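PDB 3E9D: fructose-2,6-bisphosphatase TIGAR B from Danio rerio, which probably hydrolyses fructose-2,6-bisphosphate to fructose 6-phosphate and phosphate, acting as a negative regulator of glycolysis. Local coordinates for residues A[64-69]-A[79-84]; A[127-132]-A[191-196]; A[142-147]-A[227-232]; A[158-163]-A[202-207]. One frame throughout, in Å; residues are numbered along the deposited sequence.

Interaction 1 of 4, residues A[64-69]-A[79-84]; sequences QTAEII and TEMILD
The flat group that is met here is the peptide unit joining Ala66 to Glu67: the methyl of Met81 lies over one face of it, with Met81 CE 3.6 Å from Glu67 N and 3.7 Å from Ala66 C. No aromatic ring takes part. The thioether comes in alongside, Met81 SD standing 3.9 Å from Ala66 CB, while Met81 CE also reaches Glu67 CG at 3.7 Å, the two longer side chains crossing at nearly a right angle. Met81 leaves its strand extended and bends only at the last torsion (chi3 -58°), which turns the methyl onto the helix backbone. Helix 60-71 and strand 81-83 belong to a beta-alpha-beta unit that starts with strand 53-56, whose Val56 touches both Ala66 and Met81. Ala66 is buried, its side chain about 8 Å from that of His11, which forms the phosphohistidine intermediate. With no hydrogen bond or salt bridge across it, the contact rests on dispersion between a polarisable thioether, a small methyl, aliphatic carbon and a peptide plane.

Interaction 2 of 4, residues A[127-132]-A[191-196]; sequences QVKTRF and VRHLVE. With K (potassium ion), chain E.
Phe132 is met at its ring edge by Leu194, with Leu194 CD2 in the ring plane 3.8 Å from Phe132 CE2. The same edge reaches the imidazole of the preceding residue, Phe132 CD2 lying 3.8 Å from His193 CD2. Beside it Lys129 lays its aliphatic part across His193 at about a right angle, Lys129 CD being 3.8 Å from His193 ND1. Both Phe132 and His193 carry CG anti to the backbone N (chi1 -178° and 174°), which sends the two rings into the space between the backbones. These side chains join helix 125-146 to helix 184-197; the axes of segments 127-132 and 191-196 cross at -72°, 10.5 Å apart, on one face of the central mixed sheet of the alpha/beta histidine phosphatase fold; Leu194 goes on to touch Phe223 and Phe225 of strand 220-230. Further out, Asp197 OD2 fixes the polar ends, accepting a hydrogen bond from His193 ND1 and forming a salt bridge with Lys129 NZ. On the outer side of helix 184-197 Arg192 NH1 bridges to Glu196 OE2 at 3.0 Å. Where this helix ends, Val195 O binds a potassium ion at 2.7 Å; Leu198 O is a further ligand, Glu196 O and a water lying farther.

Interaction 3 of 4, residues A[142-147]-A[227-232]; sequences RMFEEH and IHREES
Phe144 lays the far end of its ring against the aliphatic part of Arg229: Phe144 CE2 is 3.6 Å from Arg229 CD, and Phe144 CZ 3.8 Å from the same carbon. The ring and the guanidinium are nearly parallel, their planes 11° apart; the methylene makes the closest approach, with the guanidinium somewhat farther from the ring. Arg229 reaches there as an extended chain from CG to NE. At another corner of the ring Phe144 CD1 meets Ile227 CD1 at 4.2 Å. Ile227 brings that methyl up by holding CG1 between its backbone N and carbonyl carbon (chi1 61°). Ile227 and Arg229, two apart on the strand, thus both present carbon to the one aromatic ring, and Leu234 of the next strand touches Phe144 and Arg229 as well. Past the methylenes, the guanidinium of Arg229 has Ser232 O 3.7 Å above one face, offset toward the rim. The opposite charge of Glu145 remains at a distance, Glu145 OE2 being 6.9 Å from Arg229 NH1. Glu231 and Ser232 both adopt positive phi, making the tight turn into strand 233-246. The arrangement is that of a helix end lying on the sheet of an alpha/beta fold: the last turns of helix 125-146 pack by one phenylalanine onto the turn end of strand 220-230, in the antiparallel hairpin it forms with strand 233-246.

Interaction 4 of 4, residues A[158-163]-A[202-207]; sequences ADQPVI and LPAGLK
One direct hydrogen bond crosses between Gln160 and Ala204: Ala204 N donates to Gln160 OE1 at 2.8 Å, nearly straight at the hydrogen (167°). The donor stands well above the amide carbonyl plane, 57° out of it. Gln160 gets its amide there as an extended chain with CG anti to the backbone N (chi1 -165°). A water mediates a second link, donating to Ala204 O at 2.6 Å and accepting a weak bond from Gln160 NE2, so that one side-chain amide attends to both the N-H and the C=O of a single residue. That residue is the second of a type II beta turn running from Pro203 to Leu206, with Gly205 at the positive-phi position; the turn leads to Lys207, the N-cap residue of helix 208-211. Van der Waals contacts gather on the proline. Ile163 CD1 makes the apolar one, touching Pro203 CB at 3.6 Å, and the amide carbon Gln160 CD lies equally close, each side chain crossing the proline at about a right angle. Behind them lies the edge strand 233-246, where Gln240 is touched by Pro161 and Pro203, and Val242 by Ile163. Leu202 and Pro203 also belong to a potassium site of this crystal.

In the fold
Interaction 2 is the buried one, interactions 1 and 3 are partly buried, and interaction 4 lies at the surface between two loops. Interactions 1 to 3 join helices to each other or to the sheet by van der Waals packing, without a hydrogen bond across, whereas interaction 4 adds to its packing on a proline a hydrogen bond to a side-chain amide and a water bridge. Helix 125-146 serves both interactions 2 and 3, and interactions 1 and 3 both reach the central sheet, meeting where Ile82 CD1 lies 4.1 Å from Arg142 NH1. Interactions 2 and 4 touch, with Val195 CG1 3.9 Å from Leu202 CD1. Interactions 1 and 4 lie on opposite sides of the chain's centre.

Interaction 1 of 4, residues A[64-69]-A[79-84]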
loop_
_atom_site.group_PDB
_atom_site.type_symbol
_atom_site.label_atom_id
_atom_site.label_comp_id
_atom_site.label_asym_id
_atom_site.label_seq_id
_atom_site.Cartn_x
_atom_site.Cartn_y
_atom_site.Cartn_z
ATOM N N GLN A 64 -0.834 12.455 -7.465
ATOM C CA GLN A 64 0.199 12.747 -8.479
ATOM C C GLN A 64 1.063 11.534 -8.828
ATOM O O GLN A 64 1.404 11.319 -9.986
ATOM C CB GLN A 64 1.107 13.859 -7.993
ATOM C CG GLN A 64 0.462 15.210 -7.929
ATOM C CD GLN A 64 1.442 16.232 -7.416
ATOM O OE1 GLN A 64 1.779 16.250 -6.233
ATOM N NE2 GLN A 64 1.934 17.080 -8.318
ATOM N N THR A 65 1.418 10.753 -7.809
ATOM C CA THR A 65 2.217 9.554 -7.993
ATOM C C THR A 65 1.441 8.535 -8.812
ATOM O O THR A 65 1.962 7.977 -9.792
ATOM C CB THR A 65 2.645 8.960 -6.631
ATOM O OG1 THR A 65 3.427 9.936 -5.937
ATOM C CG2 THR A 65 3.480 7.655 -6.811
ATOM N N ALA A 66 0.172 8.333 -8.446
ATOM C CA ALA A 66 -0.683 7.417 -9.197
ATOM C C ALA A 66 -0.843 7.873 -10.651
ATOM O O ALA A 66 -0.813 7.044 -11.577
ATOM C CB ALA A 66 -2.036 7.273 -8.524
ATOM N N GLU A 67 -1.006 9.184 -10.857
ATOM C CA GLU A 67 -1.206 9.712 -12.204
ATOM C C GLU A 67 0.042 9.462 -13.071
ATOM O O GLU A 67 -0.057 9.128 -14.247
ATOM C CB GLU A 67 -1.518 11.205 -12.182
ATOM C CG GLU A 67 -2.908 11.541 -11.668
ATOM C CD GLU A 67 -3.111 13.041 -11.486
ATOM O OE1 GLU A 67 -2.123 13.756 -11.179
ATOM O OE2 GLU A 67 -4.265 13.500 -11.629
ATOM N N ILE A 68 1.209 9.646 -12.472
ATOM C CA ILE A 68 2.470 9.462 -13.191
ATOM C C ILE A 68 2.711 7.987 -13.483
ATOM O O ILE A 68 3.188 7.629 -14.557
ATOM C CB ILE A 68 3.642 10.107 -12.433
ATOM C CG1 ILE A 68 3.528 11.636 -12.551
ATOM C CG2 ILE A 68 5.003 9.663 -13.014
ATOM C CD1 ILE A 68 4.221 12.388 -11.415
ATOM N N ILE A 69 2.364 7.124 -12.541
ATOM C CA ILE A 69 2.517 5.700 -12.765
ATOM C C ILE A 69 1.617 5.237 -13.924
ATOM O O ILE A 69 2.061 4.505 -14.812
ATOM C CB ILE A 69 2.269 4.900 -11.461
ATOM C CG1 ILE A 69 3.478 5.096 -10.504
ATOM C CG2 ILE A 69 2.037 3.434 -11.768
ATOM C CD1 ILE A 69 3.217 4.642 -9.066
ATOM N N THR A 79 -8.334 2.110 -17.304
ATOM C CA THR A 79 -8.612 1.907 -15.874
ATOM C C THR A 79 -8.870 3.235 -15.163
ATOM O O THR A 79 -8.050 4.132 -15.223
ATOM C CB THR A 79 -7.452 1.167 -15.185
ATOM O OG1 THR A 79 -7.294 -0.121 -15.797
ATOM C CG2 THR A 79 -7.734 0.989 -13.702
ATOM N N GLU A 80 -9.996 3.372 -14.479
ATOM C CA GLU A 80 -10.211 4.626 -13.750
ATOM C C GLU A 80 -9.487 4.647 -12.398
ATOM O O GLU A 80 -9.401 3.645 -11.703
ATOM C CB GLU A 80 -11.700 5.007 -13.617
ATOM C CG GLU A 80 -12.495 4.165 -12.633
ATOM C CD GLU A 80 -13.849 4.779 -12.268
ATOM O OE1 GLU A 80 -13.902 5.942 -11.787
ATOM O OE2 GLU A 80 -14.867 4.071 -12.434
ATOM N N MET A 81 -8.944 5.800 -12.051
ATOM C CA MET A 81 -8.337 5.994 -10.753
ATOM C C MET A 81 -9.459 6.277 -9.744
ATOM O O MET A 81 -10.187 7.238 -9.905
ATOM C CB MET A 81 -7.364 7.163 -10.857
ATOM C CG MET A 81 -6.493 7.389 -9.672
ATOM S SD MET A 81 -5.350 8.784 -9.900
ATOM C CE MET A 81 -4.478 8.240 -11.345
ATOM N N ILE A 82 -9.607 5.434 -8.723
ATOM C CA ILE A 82 -10.608 5.638 -7.664
ATOM C C ILE A 82 -9.939 6.269 -6.442
ATOM O O ILE A 82 -9.014 5.692 -5.864
ATOM C CB ILE A 82 -11.281 4.283 -7.222
ATOM C CG1 ILE A 82 -11.883 3.523 -8.410
ATOM C CG2 ILE A 82 -12.310 4.485 -6.102
ATOM C CD1 ILE A 82 -13.007 4.220 -9.083
ATOM N N LEU A 83 -10.403 7.454 -6.055
ATOM C CA LEU A 83 -9.904 8.100 -4.846
ATOM C C LEU A 83 -10.619 7.505 -3.642
ATOM O O LEU A 83 -11.849 7.449 -3.619
ATOM C CB LEU A 83 -10.134 9.608 -4.920
ATOM C CG LEU A 83 -9.124 10.481 -5.702
ATOM C CD1 LEU A 83 -8.538 9.820 -6.931
ATOM C CD2 LEU A 83 -9.748 11.828 -6.060
ATOM N N ASP A 84 -9.868 7.022 -2.662
ATOM C CA ASP A 84 -10.480 6.498 -1.453
ATOM C C ASP A 84 -9.823 7.110 -0.223
ATOM O O ASP A 84 -8.674 6.806 0.075
ATOM C CB ASP A 84 -10.434 4.960 -1.397
ATOM C CG ASP A 84 -11.352 4.378 -0.290
ATOM O OD1 ASP A 84 -11.701 5.120 0.677
ATOM O OD2 ASP A 84 -11.718 3.173 -0.380
#

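Interaction 2 of 4, residues A[127-132]-A[191-196]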
loop_
_atom_site.group_PDB
_atom_site.type_symbol
_atom_site.label_atom_id
_atom_site.label_comp_id
_atom_site.label_asym_id
_atom_site.label_seq_id
_atom_site.Cartn_x
_atom_site.Cartn_y
_atom_site.Cartn_z
ATOM N N GLN A 127 -6.818 2.826 15.108
ATOM C CA GLN A 127 -7.664 3.629 14.229
ATOM C C GLN A 127 -7.191 3.549 12.772
ATOM O O GLN A 127 -7.988 3.374 11.870
ATOM C CB GLN A 127 -7.699 5.092 14.704
ATOM C CG GLN A 127 -8.585 5.308 15.927
ATOM C CD GLN A 127 -8.556 6.759 16.424
ATOM O OE1 GLN A 127 -7.491 7.341 16.632
ATOM N NE2 GLN A 127 -9.737 7.338 16.609
ATOM N N VAL A 128 -5.891 3.670 12.548
ATOM C CA VAL A 128 -5.347 3.484 11.199
ATOM C C VAL A 128 -5.640 2.067 10.670
ATOM O O VAL A 128 -6.069 1.893 9.528
ATOM C CB VAL A 128 -3.830 3.799 11.130
ATOM C CG1 VAL A 128 -3.316 3.620 9.687
ATOM C CG2 VAL A 128 -3.558 5.194 11.617
ATOM N N LYS A 129 -5.409 1.054 11.501
ATOM C CA LYS A 129 -5.659 -0.331 11.094
ATOM C C LYS A 129 -7.134 -0.601 10.761
ATOM O O LYS A 129 -7.443 -1.312 9.789
ATOM C CB LYS A 129 -5.174 -1.302 12.172
ATOM C CG LYS A 129 -5.223 -2.771 11.740
ATOM C CD LYS A 129 -5.046 -3.723 12.942
ATOM C CE LYS A 129 -3.647 -3.652 13.514
ATOM N NZ LYS A 129 -3.422 -4.699 14.575
ATOM N N THR A 130 -8.041 -0.046 11.575
ATOM C CA THR A 130 -9.465 -0.110 11.268
ATOM C C THR A 130 -9.785 0.460 9.875
ATOM O O THR A 130 -10.575 -0.126 9.139
ATOM C CB THR A 130 -10.290 0.593 12.370
ATOM O OG1 THR A 130 -10.108 -0.137 13.595
ATOM C CG2 THR A 130 -11.775 0.660 12.022
ATOM N N ARG A 131 -9.154 1.579 9.510
ATOM C CA ARG A 131 -9.322 2.143 8.158
ATOM C C ARG A 131 -8.882 1.179 7.049
ATOM O O ARG A 131 -9.584 1.011 6.038
ATOM C CB ARG A 131 -8.580 3.480 8.015
ATOM C CG ARG A 131 -9.241 4.625 8.792
ATOM C CD ARG A 131 -8.793 5.975 8.247
ATOM N NE ARG A 131 -7.439 6.393 8.656
ATOM C CZ ARG A 131 -6.388 6.468 7.839
ATOM N NH1 ARG A 131 -6.489 6.110 6.558
ATOM N NH2 ARG A 131 -5.234 6.928 8.294
ATOM N N PHE A 132 -7.722 0.549 7.238
ATOM C CA PHE A 132 -7.253 -0.462 6.289
ATOM C C PHE A 132 -8.211 -1.660 6.208
ATOM O O PHE A 132 -8.502 -2.138 5.107
ATOM C CB PHE A 132 -5.828 -0.930 6.594
ATOM C CG PHE A 132 -5.301 -1.942 5.596
ATOM C CD1 PHE A 132 -5.149 -1.597 4.254
ATOM C CD2 PHE A 132 -4.962 -3.229 6.001
ATOM C CE1 PHE A 132 -4.669 -2.514 3.319
ATOM C CE2 PHE A 132 -4.456 -4.162 5.087
ATOM C CZ PHE A 132 -4.308 -3.807 3.741
ATOM N N VAL A 191 0.643 -3.496 6.132
ATOM C CA VAL A 191 1.478 -4.672 5.920
ATOM C C VAL A 191 1.493 -5.559 7.167
ATOM O O VAL A 191 1.338 -6.790 7.059
ATOM C CB VAL A 191 2.929 -4.284 5.479
ATOM C CG1 VAL A 191 3.864 -5.463 5.571
ATOM C CG2 VAL A 191 2.921 -3.741 4.035
ATOM N N ARG A 192 1.669 -4.951 8.343
ATOM C CA ARG A 192 1.697 -5.743 9.577
ATOM C C ARG A 192 0.338 -6.434 9.832
ATOM O O ARG A 192 0.302 -7.572 10.304
ATOM C CB ARG A 192 2.102 -4.900 10.810
ATOM C CG ARG A 192 2.260 -5.785 12.086
ATOM C CD ARG A 192 2.802 -5.021 13.304
ATOM N NE ARG A 192 4.237 -4.748 13.222
ATOM C CZ ARG A 192 5.203 -5.582 13.617
ATOM N NH1 ARG A 192 4.915 -6.791 14.101
ATOM N NH2 ARG A 192 6.476 -5.208 13.506
ATOM N N HIS A 193 -0.763 -5.743 9.524
ATOM C CA HIS A 193 -2.090 -6.358 9.630
ATOM C C HIS A 193 -2.202 -7.617 8.738
ATOM O O HIS A 193 -2.596 -8.684 9.196
ATOM C CB HIS A 193 -3.212 -5.381 9.276
ATOM C CG HIS A 193 -4.562 -6.035 9.241
ATOM N ND1 HIS A 193 -5.160 -6.559 10.372
ATOM C CD2 HIS A 193 -5.415 -6.282 8.217
ATOM C CE1 HIS A 193 -6.324 -7.096 10.041
ATOM N NE2 HIS A 193 -6.507 -6.927 8.744
ATOM N N LEU A 194 -1.822 -7.475 7.474
ATOM C CA LEU A 194 -1.826 -8.592 6.525
ATOM C C LEU A 194 -0.971 -9.769 6.993
ATOM O O LEU A 194 -1.421 -10.918 6.965
ATOM C CB LEU A 194 -1.353 -8.113 5.157
ATOM C CG LEU A 194 -2.284 -7.175 4.364
ATOM C CD1 LEU A 194 -1.662 -6.852 3.024
ATOM C CD2 LEU A 194 -3.708 -7.734 4.172
ATOM N N VAL A 195 0.237 -9.475 7.476
ATOM C CA VAL A 195 1.212 -10.518 7.795
ATOM C C VAL A 195 0.967 -11.164 9.161
ATOM O O VAL A 195 0.975 -12.392 9.294
ATOM C CB VAL A 195 2.648 -9.957 7.704
ATOM C CG1 VAL A 195 3.657 -10.958 8.252
ATOM C CG2 VAL A 195 2.964 -9.608 6.230
ATOM N N GLU A 196 0.738 -10.338 10.173
ATOM C CA GLU A 196 0.622 -10.800 11.544
ATOM C C GLU A 196 -0.828 -11.140 11.953
ATOM O O GLU A 196 -1.097 -12.235 12.476
ATOM C CB GLU A 196 1.248 -9.756 12.473
ATOM C CG GLU A 196 1.840 -10.312 13.728
ATOM C CD GLU A 196 2.670 -9.285 14.486
ATOM O OE1 GLU A 196 3.721 -9.682 15.058
ATOM O OE2 GLU A 196 2.269 -8.099 14.514
HETATM K K K E . -0.082 -14.532 10.501
HETATM O O HOH W 1 2.510 -14.557 8.628
#

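Interaction 3 of 4, residues A[142-147]-A[227-232]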
loop_
_atom_site.group_PDB
_atom_site.type_symbol
_atom_site.label_atom_id
_atom_site.label_comp_id
_atom_site.label_asym_id
_atom_site.label_seq_id
_atom_site.Cartn_x
_atom_site.Cartn_y
_atom_site.Cartn_z
ATOM N N ARG A 142 -15.654 -4.809 -4.306
ATOM C CA ARG A 142 -15.487 -4.217 -5.635
ATOM C C ARG A 142 -14.791 -5.153 -6.633
ATOM O O ARG A 142 -15.195 -5.219 -7.782
ATOM C CB ARG A 142 -14.736 -2.875 -5.555
ATOM C CG ARG A 142 -14.660 -2.135 -6.918
ATOM C CD ARG A 142 -13.744 -0.920 -6.856
ATOM N NE ARG A 142 -14.292 0.108 -5.968
ATOM C CZ ARG A 142 -15.101 1.094 -6.363
ATOM N NH1 ARG A 142 -15.460 1.202 -7.638
ATOM N NH2 ARG A 142 -15.553 1.971 -5.478
ATOM N N MET A 143 -13.739 -5.853 -6.202
ATOM C CA MET A 143 -13.026 -6.790 -7.087
ATOM C C MET A 143 -13.954 -7.946 -7.475
ATOM O O MET A 143 -13.991 -8.374 -8.635
ATOM C CB MET A 143 -11.738 -7.346 -6.445
ATOM C CG MET A 143 -10.607 -6.309 -6.165
ATOM S SD MET A 143 -10.092 -5.322 -7.622
ATOM C CE MET A 143 -11.050 -3.864 -7.308
ATOM N N PHE A 144 -14.704 -8.439 -6.496
ATOM C CA PHE A 144 -15.606 -9.552 -6.733
ATOM C C PHE A 144 -16.721 -9.165 -7.704
ATOM O O PHE A 144 -17.008 -9.915 -8.615
ATOM C CB PHE A 144 -16.190 -10.063 -5.421
ATOM C CG PHE A 144 -16.776 -11.436 -5.518
ATOM C CD1 PHE A 144 -15.967 -12.552 -5.397
ATOM C CD2 PHE A 144 -18.134 -11.608 -5.726
ATOM C CE1 PHE A 144 -16.509 -13.827 -5.480
ATOM C CE2 PHE A 144 -18.689 -12.871 -5.818
ATOM C CZ PHE A 144 -17.880 -13.983 -5.692
ATOM N N GLU A 145 -17.334 -7.999 -7.502
ATOM C CA GLU A 145 -18.414 -7.516 -8.374
ATOM C C GLU A 145 -17.953 -7.301 -9.809
ATOM O O GLU A 145 -18.704 -7.530 -10.743
ATOM C CB GLU A 145 -18.924 -6.163 -7.904
ATOM C CG GLU A 145 -19.845 -6.187 -6.734
ATOM C CD GLU A 145 -19.954 -4.814 -6.092
ATOM O OE1 GLU A 145 -19.272 -3.872 -6.565
ATOM O OE2 GLU A 145 -20.699 -4.679 -5.098
ATOM N N GLU A 146 -16.732 -6.810 -9.975
ATOM C CA GLU A 146 -16.237 -6.518 -11.303
ATOM C C GLU A 146 -15.606 -7.696 -12.049
ATOM O O GLU A 146 -15.554 -7.695 -13.279
ATOM C CB GLU A 146 -15.233 -5.379 -11.242
ATOM C CG GLU A 146 -14.522 -5.185 -12.558
ATOM C CD GLU A 146 -13.749 -3.881 -12.633
ATOM O OE1 GLU A 146 -13.779 -3.090 -11.643
ATOM O OE2 GLU A 146 -13.122 -3.664 -13.698
ATOM N N HIS A 147 -15.094 -8.687 -11.335
ATOM C CA HIS A 147 -14.304 -9.712 -12.024
ATOM C C HIS A 147 -14.925 -11.117 -12.039
ATOM O O HIS A 147 -14.243 -12.114 -11.871
ATOM C CB HIS A 147 -12.864 -9.705 -11.510
ATOM C CG HIS A 147 -12.171 -8.399 -11.719
ATOM N ND1 HIS A 147 -11.714 -7.993 -12.953
ATOM C CD2 HIS A 147 -11.887 -7.391 -10.860
ATOM C CE1 HIS A 147 -11.164 -6.798 -12.843
ATOM N NE2 HIS A 147 -11.253 -6.412 -11.583
ATOM N N ILE A 227 -9.883 -14.863 -2.465
ATOM C CA ILE A 227 -11.081 -14.547 -1.701
ATOM C C ILE A 227 -12.227 -15.509 -2.041
ATOM O O ILE A 227 -12.376 -15.927 -3.206
ATOM C CB ILE A 227 -11.504 -13.062 -1.828
ATOM C CG1 ILE A 227 -11.817 -12.683 -3.272
ATOM C CG2 ILE A 227 -10.396 -12.102 -1.259
ATOM C CD1 ILE A 227 -12.509 -11.279 -3.408
ATOM N N HIS A 228 -12.997 -15.839 -0.994
ATOM C CA HIS A 228 -14.166 -16.721 -1.021
ATOM C C HIS A 228 -15.385 -15.966 -0.494
ATOM O O HIS A 228 -15.264 -15.067 0.328
ATOM C CB HIS A 228 -13.951 -17.952 -0.106
ATOM C CG HIS A 228 -13.025 -18.986 -0.673
ATOM N ND1 HIS A 228 -13.194 -20.341 -0.452
ATOM C CD2 HIS A 228 -11.903 -18.867 -1.435
ATOM C CE1 HIS A 228 -12.226 -21.009 -1.063
ATOM N NE2 HIS A 228 -11.436 -20.139 -1.674
ATOM N N ARG A 229 -16.556 -16.358 -0.973
ATOM C CA ARG A 229 -17.809 -15.843 -0.471
ATOM C C ARG A 229 -18.505 -16.942 0.318
ATOM O O ARG A 229 -18.680 -18.059 -0.179
ATOM C CB ARG A 229 -18.673 -15.426 -1.647
ATOM C CG ARG A 229 -19.786 -14.488 -1.327
ATOM C CD ARG A 229 -20.062 -13.678 -2.589
ATOM N NE ARG A 229 -21.382 -13.092 -2.558
ATOM C CZ ARG A 229 -21.619 -11.806 -2.364
ATOM N NH1 ARG A 229 -20.610 -10.940 -2.208
ATOM N NH2 ARG A 229 -22.880 -11.388 -2.337
ATOM N N GLU A 230 -18.862 -16.621 1.555
ATOM C CA GLU A 230 -19.645 -17.507 2.424
ATOM C C GLU A 230 -20.702 -16.681 3.120
ATOM O O GLU A 230 -20.371 -15.728 3.836
ATOM C CB GLU A 230 -18.761 -18.145 3.482
ATOM C CG GLU A 230 -17.713 -19.062 2.915
ATOM C CD GLU A 230 -16.473 -19.126 3.776
ATOM O OE1 GLU A 230 -16.278 -18.226 4.634
ATOM O OE2 GLU A 230 -15.685 -20.077 3.581
ATOM N N GLU A 231 -21.967 -17.029 2.893
ATOM C CA GLU A 231 -23.100 -16.329 3.509
ATOM C C GLU A 231 -23.169 -14.884 3.019
ATOM O O GLU A 231 -23.592 -13.979 3.747
ATOM C CB GLU A 231 -23.011 -16.367 5.046
ATOM C CG GLU A 231 -22.424 -17.654 5.645
ATOM C CD GLU A 231 -23.270 -18.879 5.362
ATOM O OE1 GLU A 231 -24.485 -18.859 5.690
ATOM O OE2 GLU A 231 -22.716 -19.865 4.815
ATOM N N SER A 232 -22.755 -14.683 1.769
ATOM C CA SER A 232 -22.622 -13.351 1.163
ATOM C C SER A 232 -21.529 -12.492 1.800
ATOM O O SER A 232 -21.368 -11.325 1.437
ATOM C CB SER A 232 -23.966 -12.599 1.114
ATOM O OG SER A 232 -24.706 -12.979 -0.035
#

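Interaction 4 of 4, residues A[158-163]-A[202-207]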
loop_
_atom_site.group_PDB
_atom_site.type_symbol
_atom_site.label_atom_id
_atom_site.label_comp_id
_atom_site.label_asym_id
_atom_site.label_seq_id
_atom_site.Cartn_x
_atom_site.Cartn_y
_atom_site.Cartn_z
ATOM N N ALA A 158 -0.571 -23.807 -1.175
ATOM C CA ALA A 158 0.110 -22.589 -0.734
ATOM C C ALA A 158 1.619 -22.729 -0.956
ATOM O O ALA A 158 2.426 -22.672 -0.010
ATOM C CB ALA A 158 -0.214 -22.279 0.727
ATOM N N ASP A 159 1.976 -22.937 -2.225
ATOM C CA ASP A 159 3.364 -23.021 -2.659
ATOM C C ASP A 159 3.839 -21.644 -3.113
ATOM O O ASP A 159 3.046 -20.713 -3.257
ATOM C CB ASP A 159 3.535 -24.072 -3.765
ATOM C CG ASP A 159 2.519 -23.918 -4.895
ATOM O OD1 ASP A 159 2.154 -22.768 -5.241
ATOM O OD2 ASP A 159 2.083 -24.959 -5.445
ATOM N N GLN A 160 5.138 -21.511 -3.330
ATOM C CA GLN A 160 5.700 -20.195 -3.524
ATOM C C GLN A 160 5.532 -19.644 -4.950
ATOM O O GLN A 160 5.663 -20.378 -5.909
ATOM C CB GLN A 160 7.162 -20.192 -3.132
ATOM C CG GLN A 160 7.650 -18.778 -2.975
ATOM C CD GLN A 160 9.114 -18.701 -2.779
ATOM O OE1 GLN A 160 9.651 -19.275 -1.830
ATOM N NE2 GLN A 160 9.784 -17.971 -3.663
ATOM N N PRO A 161 5.225 -18.342 -5.081
ATOM C CA PRO A 161 5.226 -17.711 -6.404
ATOM C C PRO A 161 6.641 -17.622 -6.986
ATOM O O PRO A 161 7.629 -17.812 -6.266
ATOM C CB PRO A 161 4.678 -16.312 -6.122
ATOM C CG PRO A 161 5.002 -16.065 -4.682
ATOM C CD PRO A 161 4.781 -17.402 -4.037
ATOM N N VAL A 162 6.727 -17.350 -8.283
ATOM C CA VAL A 162 8.012 -17.178 -8.942
ATOM C C VAL A 162 8.488 -15.753 -8.711
ATOM O O VAL A 162 7.845 -14.792 -9.134
ATOM C CB VAL A 162 7.932 -17.498 -10.452
ATOM C CG1 VAL A 162 9.263 -17.195 -11.138
ATOM C CG2 VAL A 162 7.528 -18.979 -10.673
ATOM N N ILE A 163 9.609 -15.634 -8.021
ATOM C CA ILE A 163 10.179 -14.345 -7.658
ATOM C C ILE A 163 11.561 -14.309 -8.277
ATOM O O ILE A 163 12.488 -14.962 -7.787
ATOM C CB ILE A 163 10.254 -14.161 -6.120
ATOM C CG1 ILE A 163 8.849 -14.204 -5.516
ATOM C CG2 ILE A 163 10.937 -12.835 -5.759
ATOM C CD1 ILE A 163 8.803 -14.526 -4.067
ATOM N N LEU A 202 4.602 -16.213 3.519
ATOM C CA LEU A 202 5.723 -15.393 3.104
ATOM C C LEU A 202 6.753 -16.323 2.458
ATOM O O LEU A 202 6.987 -17.417 2.974
ATOM C CB LEU A 202 6.326 -14.640 4.305
ATOM C CG LEU A 202 5.546 -13.481 4.942
ATOM C CD1 LEU A 202 6.229 -13.025 6.187
ATOM C CD2 LEU A 202 5.371 -12.307 3.973
ATOM N N PRO A 203 7.377 -15.883 1.347
ATOM C CA PRO A 203 8.258 -16.684 0.490
ATOM C C PRO A 203 9.630 -16.975 1.119
ATOM O O PRO A 203 9.987 -16.357 2.131
ATOM C CB PRO A 203 8.410 -15.804 -0.756
ATOM C CG PRO A 203 8.309 -14.385 -0.205
ATOM C CD PRO A 203 7.268 -14.482 0.876
ATOM N N ALA A 204 10.372 -17.919 0.532
ATOM C CA ALA A 204 11.717 -18.262 0.977
ATOM C C ALA A 204 12.650 -17.066 0.927
ATOM O O ALA A 204 12.646 -16.307 -0.038
ATOM C CB ALA A 204 12.295 -19.411 0.125
ATOM N N GLY A 205 13.427 -16.893 1.990
ATOM C CA GLY A 205 14.488 -15.900 2.024
ATOM C C GLY A 205 14.101 -14.491 2.410
ATOM O O GLY A 205 14.947 -13.622 2.438
ATOM N N LEU A 206 12.825 -14.243 2.676
ATOM C CA LEU A 206 12.364 -12.900 3.015
ATOM C C LEU A 206 12.479 -12.666 4.524
ATOM O O LEU A 206 11.792 -13.322 5.302
ATOM C CB LEU A 206 10.926 -12.707 2.539
ATOM C CG LEU A 206 10.257 -11.336 2.720
ATOM C CD1 LEU A 206 11.137 -10.190 2.176
ATOM C CD2 LEU A 206 8.881 -11.326 2.081
ATOM N N LYS A 207 13.369 -11.762 4.929
ATOM C CA LYS A 207 13.610 -11.493 6.354
ATOM C C LYS A 207 12.470 -10.697 6.968
ATOM O O LYS A 207 11.973 -9.755 6.351
ATOM C CB LYS A 207 14.933 -10.732 6.546
ATOM C CG LYS A 207 16.187 -11.460 5.993
ATOM C CD LYS A 207 16.404 -12.813 6.651
ATOM C CE LYS A 207 17.646 -13.538 6.092
ATOM N NZ LYS A 207 17.415 -13.982 4.675
HETATM O O HOH W 2 11.644 -16.216 -2.445
#